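Local coordinates for twitching motility protein PilT (Aquifex aeolicus, PDB 2EYU) that probably hydrolyses ATP to power retraction of type IV pili, and so twitching motility, as a P-loop motor of the secretion ATPase family, at residues T40-A43 against S44-Y48; N198-Q201 against Q202-S205. The protein carries 1 engineered substitution. All blocks are in the same frame, centred on the assembly; numbering follows the deposited sequence.

In the fold
Both contacts are local, between residues three or four apart along a helix, and they lie on opposite sides of the chain's centre, about 29 Å between centres. Contact 1 (40-43 with 44-48) is a buried contact on helix 38-52, which packs against strands of the central mixed sheet; its apolar side-chain pair is two isoleucines, and four main-chain bonds run through it in regular order. Contact 2 (198-201 with 202-205) starts helix 200-209 at the surface, just after helix 189-197 ends. Polar and charged chains are prominent there, one leucine-valine pair packs on neighbouring helices, 135-144 and 189-197, and the bonding is less regular, with weak bonds beside the main ones.

Contact 1 of 2, residues T40-A43 against S44-Y48; sequences TTIA and SMIDY
Ile42 overlaps Ile46 one turn further along the helix: CG2 of Ile42 comes to 4.1 Å from CD1 of Ile46, the two branched chains crossing at a slant. Ile46 reaches back because its CG1 lies beside the backbone N, anti to the carbonyl carbon (chi1 -69°), which lays CG1 against Ile42 O, and its extended chi2 then sends CD1 on to CG2 of Ile42. That same carbonyl accepts the N-H of Ile46, O to N 2.8 Å and nearly straight at 170°, so backbone and side chain join the same two residues.

The neighbouring bonds are those of a regular alpha-helix. Ser44 N reaches Thr40 O at 3.0 Å, and Met45 N meets Thr41 O at 2.9 Å. Asp47 N closes the series on Ala43 O at 2.8 Å. Met45, a selenomethionine, lays its CG against Thr41 O, 3.4 Å away, and its chi2, extended at 177°, carries SE to 4.2 Å from CG2 of Thr41. The hydroxyl of Thr41 has its own partner, OE1 of Gln168 on strand 162-171.

These residues make up the middle of helix 38-52, which follows strand 26-31 through what looks like a Walker A P-loop. Ile42 and Ile46 press on Phe103 of strand 101-104, Ile42 and Met45 on Phe127 of strand 125-130, while Met45 also touches Val17 of helix 16-19.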
ATOM      1  N   THR A  40      -7.171   6.826  -4.384  1.00 24.94           N
ATOM      2  CA  THR A  40      -8.272   6.196  -5.099  1.00 16.06           C
ATOM      3  C   THR A  40      -8.273   4.686  -4.879  1.00 35.62           C
ATOM      4  O   THR A  40      -9.321   4.035  -4.766  1.00 32.47           O
ATOM      5  CB  THR A  40      -8.191   6.492  -6.609  1.00 20.95           C
ATOM      6  OG1 THR A  40      -8.438   7.881  -6.835  1.00 36.20           O
ATOM      7  CG2 THR A  40      -9.268   5.714  -7.349  1.00 39.86           C
ATOM      8  N   THR A  41      -7.085   4.074  -4.815  1.00 27.36           N
ATOM      9  CA  THR A  41      -7.031   2.636  -4.529  1.00 25.65           C
ATOM     10  C   THR A  41      -7.517   2.364  -3.111  1.00 15.07           C
ATOM     11  O   THR A  41      -8.441   1.597  -2.884  1.00 22.09           O
ATOM     12  CB  THR A  41      -5.605   2.119  -4.757  1.00 21.72           C
ATOM     13  OG1 THR A  41      -5.375   2.299  -6.165  1.00 21.07           O
ATOM     14  CG2 THR A  41      -5.395   0.629  -4.462  1.00 13.74           C
ATOM     15  N   ILE A  42      -6.880   3.018  -2.158  1.00 21.07           N
ATOM     16  CA  ILE A  42      -7.297   2.991  -0.768  1.00 24.46           C
ATOM     17  C   ILE A  42      -8.790   3.129  -0.572  1.00 30.29           C
ATOM     18  O   ILE A  42      -9.495   2.420   0.160  1.00 21.77           O
ATOM     19  CB  ILE A  42      -6.563   4.183  -0.096  1.00 23.15           C
ATOM     20  CG1 ILE A  42      -5.150   3.787   0.337  1.00 23.94           C
ATOM     21  CG2 ILE A  42      -7.391   4.773   1.023  1.00 22.56           C
ATOM     22  CD1 ILE A  42      -5.092   2.273   0.521  1.00 33.86           C
ATOM     23  N   ALA A  43      -9.352   4.118  -1.273  1.00 26.48           N
ATOM     24  CA  ALA A  43     -10.774   4.421  -1.079  1.00 25.46           C
ATOM     25  C   ALA A  43     -11.653   3.323  -1.657  1.00 23.89           C
ATOM     26  O   ALA A  43     -12.713   2.953  -1.122  1.00 23.11           O
ATOM     27  CB  ALA A  43     -11.016   5.802  -1.668  1.00 23.18           C
ATOM     28  N   SER A  44     -11.232   2.764  -2.792  1.00 25.98           N
ATOM     29  CA  SER A  44     -11.967   1.668  -3.398  1.00 15.91           C
ATOM     30  C   SER A  44     -11.928   0.417  -2.512  1.00 27.00           C
ATOM     31  O   SER A  44     -12.929  -0.309  -2.438  1.00 21.75           O
ATOM     32  CB  SER A  44     -11.413   1.307  -4.774  1.00 24.14           C
ATOM     33  OG  SER A  44     -11.948   0.027  -5.145  1.00 39.75           O
HETATM   34  N   MSE A  45     -10.791   0.166  -1.876  1.00 26.92           N
HETATM   35  CA  MSE A  45     -10.625  -0.982  -0.980  1.00 16.76           C
HETATM   36  C   MSE A  45     -11.373  -0.775   0.316  1.00 15.61           C
HETATM   37  O   MSE A  45     -12.037  -1.669   0.854  1.00 29.66           O
HETATM   38  CB  MSE A  45      -9.163  -1.239  -0.618  1.00 23.87           C
HETATM   39  CG  MSE A  45      -8.224  -1.609  -1.736  1.00 25.80           C
HETATM   40 SE   MSE A  45      -6.387  -1.807  -1.177  1.00 41.89          SE
HETATM   41  CE  MSE A  45      -6.829  -3.312  -0.039  1.00 26.46           C
ATOM     42  N   ILE A  46     -11.328   0.410   0.920  1.00 19.17           N
ATOM     43  CA  ILE A  46     -12.144   0.617   2.112  1.00 19.23           C
ATOM     44  C   ILE A  46     -13.626   0.570   1.789  1.00 27.15           C
ATOM     45  O   ILE A  46     -14.475   0.046   2.515  1.00 13.81           O
ATOM     46  CB  ILE A  46     -11.776   1.971   2.752  1.00 22.42           C
ATOM     47  CG1 ILE A  46     -10.376   2.002   3.381  1.00 26.17           C
ATOM     48  CG2 ILE A  46     -12.829   2.416   3.754  1.00 27.69           C
ATOM     49  CD1 ILE A  46     -10.027   3.418   3.817  1.00 29.74           C
ATOM     50  N   ASP A  47     -14.017   1.143   0.643  1.00 23.91           N
ATOM     51  CA  ASP A  47     -15.442   1.131   0.323  1.00 27.74           C
ATOM     52  C   ASP A  47     -15.971  -0.285   0.071  1.00 25.85           C
ATOM     53  O   ASP A  47     -17.171  -0.464   0.259  1.00 24.82           O
ATOM     54  CB  ASP A  47     -15.774   1.994  -0.900  1.00 40.63           C
ATOM     55  CG  ASP A  47     -17.273   2.243  -0.988  1.00 43.77           C
ATOM     56  OD1 ASP A  47     -17.870   1.861  -2.016  1.00 38.97           O
ATOM     57  OD2 ASP A  47     -17.843   2.802  -0.029  1.00 53.27           O
ATOM     58  N   TYR A  48     -15.114  -1.219  -0.316  1.00 26.29           N
ATOM     59  CA  TYR A  48     -15.424  -2.635  -0.367  1.00 13.57           C
ATOM     60  C   TYR A  48     -15.806  -3.113   1.027  1.00 18.78           C
ATOM     61  O   TYR A  48     -16.806  -3.802   1.217  1.00 33.31           O
ATOM     62  CB  TYR A  48     -14.250  -3.495  -0.846  1.00 22.23           C
ATOM     63  CG  TYR A  48     -14.486  -4.995  -0.762  1.00 26.91           C
ATOM     64  CD1 TYR A  48     -15.352  -5.671  -1.597  1.00 24.18           C
ATOM     65  CD2 TYR A  48     -13.819  -5.751   0.201  1.00 24.65           C
ATOM     66  CE1 TYR A  48     -15.564  -7.040  -1.510  1.00 29.94           C
ATOM     67  CE2 TYR A  48     -14.019  -7.111   0.302  1.00 20.60           C
ATOM     68  CZ  TYR A  48     -14.890  -7.762  -0.549  1.00 23.70           C
ATOM     69  OH  TYR A  48     -15.064  -9.116  -0.426  1.00 29.16           O
TER

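Contact 2 of 2, residues N198-Q201 against Q202-S205; sequences NKLQ and QVYS
Lys199 and Gln202 run side by side, pointing the same way, across the first turn of helix 200-209; Lys199 is its N-cap residue. The preceding helix, 189-197, ends in a Schellman motif whose C-prime residue is Asn198, with positive phi, so one helix stops and the next starts within two residues. Only the aliphatic roots of the pair meet: CB of Lys199 is 4.0 Å from CB of Gln202, and the two CG atoms are 4.1 Å apart. Beyond that they part, the lysine bending at chi2, chi3 and chi4 until NZ makes a weak hydrogen bond to the carbonyl of Glu197. Both side chains also touch Leu194 of the helix just ended.

Leu200 and Val203 form a second parallel pair, CD2 of the leucine lying 4.2 Å from CG2 of the valine. Val203 has CG1 anti to its backbone N (chi1 165°), which leaves CG2 next to that N and 3.4 Å from Lys199 O. Leucine and valine face different neighbours, Leu200 touching Ile139 and His140 of helix 135-144, and Val203 packing on Ile191 and Leu194. Tyr204 swings its ring away from the turn, and its OH is hydrogen-bonded to Glu246 of helix 244-251.

The backbone winds up with Val203 N on Lys199 O at 2.9 Å and Tyr204 N on Leu200 O. Three donors converge on the carbonyl oxygen of Gln201: Ser205 N at 3.3 Å and 167°, Tyr204 N in a weak, bent bond, and, also weakly, the hydroxyl OG of Ser205 at 3.3 Å.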
ATOM      1  N   ASN A 198      16.790  -9.426   6.946  1.00 39.35           N
ATOM      2  CA  ASN A 198      17.251  -8.278   6.167  1.00 26.50           C
ATOM      3  C   ASN A 198      17.936  -8.726   4.881  1.00 24.16           C
ATOM      4  O   ASN A 198      19.094  -8.371   4.644  1.00 37.34           O
ATOM      5  CB  ASN A 198      18.226  -7.408   6.966  1.00 40.80           C
ATOM      6  CG  ASN A 198      18.328  -6.003   6.400  1.00 35.93           C
ATOM      7  OD1 ASN A 198      17.369  -5.499   5.817  1.00 38.71           O
ATOM      8  ND2 ASN A 198      19.479  -5.361   6.574  1.00 33.07           N
ATOM      9  N   LYS A 199      17.240  -9.497   4.081  1.00 26.44           N
ATOM     10  CA  LYS A 199      17.655  -9.953   2.764  1.00 25.17           C
ATOM     11  C   LYS A 199      16.708  -9.382   1.699  1.00 31.98           C
ATOM     12  O   LYS A 199      16.055 -10.135   0.979  1.00 28.39           O
ATOM     13  CB  LYS A 199      17.634 -11.471   2.639  1.00 21.49           C
ATOM     14  CG  LYS A 199      19.023 -12.082   2.818  1.00 41.60           C
ATOM     15  CD  LYS A 199      18.984 -13.255   3.790  1.00 37.76           C
ATOM     16  CE  LYS A 199      20.290 -13.367   4.562  1.00 34.23           C
ATOM     17  NZ  LYS A 199      20.250 -12.495   5.778  1.00 32.20           N
ATOM     18  N   LEU A 200      16.689  -8.064   1.660  1.00 24.89           N
ATOM     19  CA  LEU A 200      15.741  -7.295   0.846  1.00 31.34           C
ATOM     20  C   LEU A 200      16.086  -7.442  -0.630  1.00 28.45           C
ATOM     21  O   LEU A 200      15.250  -7.318  -1.525  1.00 27.51           O
ATOM     22  CB  LEU A 200      15.730  -5.850   1.327  1.00 31.63           C
ATOM     23  CG  LEU A 200      15.047  -5.501   2.647  1.00 37.50           C
ATOM     24  CD1 LEU A 200      14.574  -4.050   2.629  1.00 38.16           C
ATOM     25  CD2 LEU A 200      13.860  -6.397   2.996  1.00 16.18           C
ATOM     26  N   GLN A 201      17.362  -7.740  -0.891  1.00 36.96           N
ATOM     27  CA  GLN A 201      17.804  -8.051  -2.245  1.00 42.54           C
ATOM     28  C   GLN A 201      17.143  -9.338  -2.737  1.00 45.71           C
ATOM     29  O   GLN A 201      16.605  -9.359  -3.843  1.00 40.43           O
ATOM     30  CB  GLN A 201      19.317  -8.215  -2.320  1.00 42.49           C
ATOM     31  CG  GLN A 201      20.004  -7.345  -3.362  1.00 45.60           C
ATOM     32  CD  GLN A 201      21.342  -6.841  -2.845  1.00 61.84           C
ATOM     33  OE1 GLN A 201      22.123  -7.613  -2.283  1.00 90.18           O
ATOM     34  NE2 GLN A 201      21.598  -5.552  -3.023  1.00 52.11           N
ATOM     35  N   GLN A 202      17.208 -10.372  -1.902  1.00 30.94           N
ATOM     36  CA  GLN A 202      16.542 -11.642  -2.186  1.00 28.19           C
ATOM     37  C   GLN A 202      15.027 -11.542  -2.179  1.00 27.64           C
ATOM     38  O   GLN A 202      14.338 -12.270  -2.898  1.00 25.45           O
ATOM     39  CB  GLN A 202      17.049 -12.681  -1.172  1.00 25.60           C
ATOM     40  CG  GLN A 202      18.569 -12.803  -1.229  1.00 31.56           C
ATOM     41  CD  GLN A 202      19.062 -13.784  -2.271  1.00 43.99           C
ATOM     42  OE1 GLN A 202      18.321 -14.256  -3.133  1.00 50.52           O
ATOM     43  NE2 GLN A 202      20.349 -14.120  -2.212  1.00 59.87           N
ATOM     44  N   VAL A 203      14.433 -10.644  -1.400  1.00 20.97           N
ATOM     45  CA  VAL A 203      12.990 -10.419  -1.426  1.00 13.90           C
ATOM     46  C   VAL A 203      12.570  -9.970  -2.829  1.00 29.45           C
ATOM     47  O   VAL A 203      11.523 -10.393  -3.315  1.00 25.84           O
ATOM     48  CB  VAL A 203      12.564  -9.338  -0.415  1.00 24.47           C
ATOM     49  CG1 VAL A 203      11.160  -8.817  -0.667  1.00 27.84           C
ATOM     50  CG2 VAL A 203      12.679  -9.879   1.013  1.00 39.18           C
ATOM     51  N   TYR A 204      13.405  -9.118  -3.439  1.00 24.48           N
ATOM     52  CA  TYR A 204      13.089  -8.631  -4.787  1.00 25.43           C
ATOM     53  C   TYR A 204      13.147  -9.762  -5.802  1.00 20.33           C
ATOM     54  O   TYR A 204      12.223  -9.942  -6.593  1.00 27.62           O
ATOM     55  CB  TYR A 204      14.030  -7.505  -5.223  1.00 36.88           C
ATOM     56  CG  TYR A 204      13.665  -6.931  -6.584  1.00 31.20           C
ATOM     57  CD1 TYR A 204      12.644  -6.002  -6.702  1.00 20.96           C
ATOM     58  CD2 TYR A 204      14.333  -7.314  -7.739  1.00 39.13           C
ATOM     59  CE1 TYR A 204      12.286  -5.460  -7.929  1.00 22.64           C
ATOM     60  CE2 TYR A 204      13.983  -6.778  -8.972  1.00 32.89           C
ATOM     61  CZ  TYR A 204      12.965  -5.855  -9.061  1.00 31.08           C
ATOM     62  OH  TYR A 204      12.613  -5.320 -10.287  1.00 49.01           O
ATOM     63  N   SER A 205      14.229 -10.537  -5.759  1.00 27.92           N
ATOM     64  CA  SER A 205      14.350 -11.694  -6.642  1.00 28.20           C
ATOM     65  C   SER A 205      13.130 -12.585  -6.469  1.00 23.15           C
ATOM     66  O   SER A 205      12.578 -13.163  -7.409  1.00 34.28           O
ATOM     67  CB  SER A 205      15.620 -12.495  -6.382  1.00 35.30           C
ATOM     68  OG  SER A 205      16.763 -11.694  -6.156  1.00 45.52           O
TER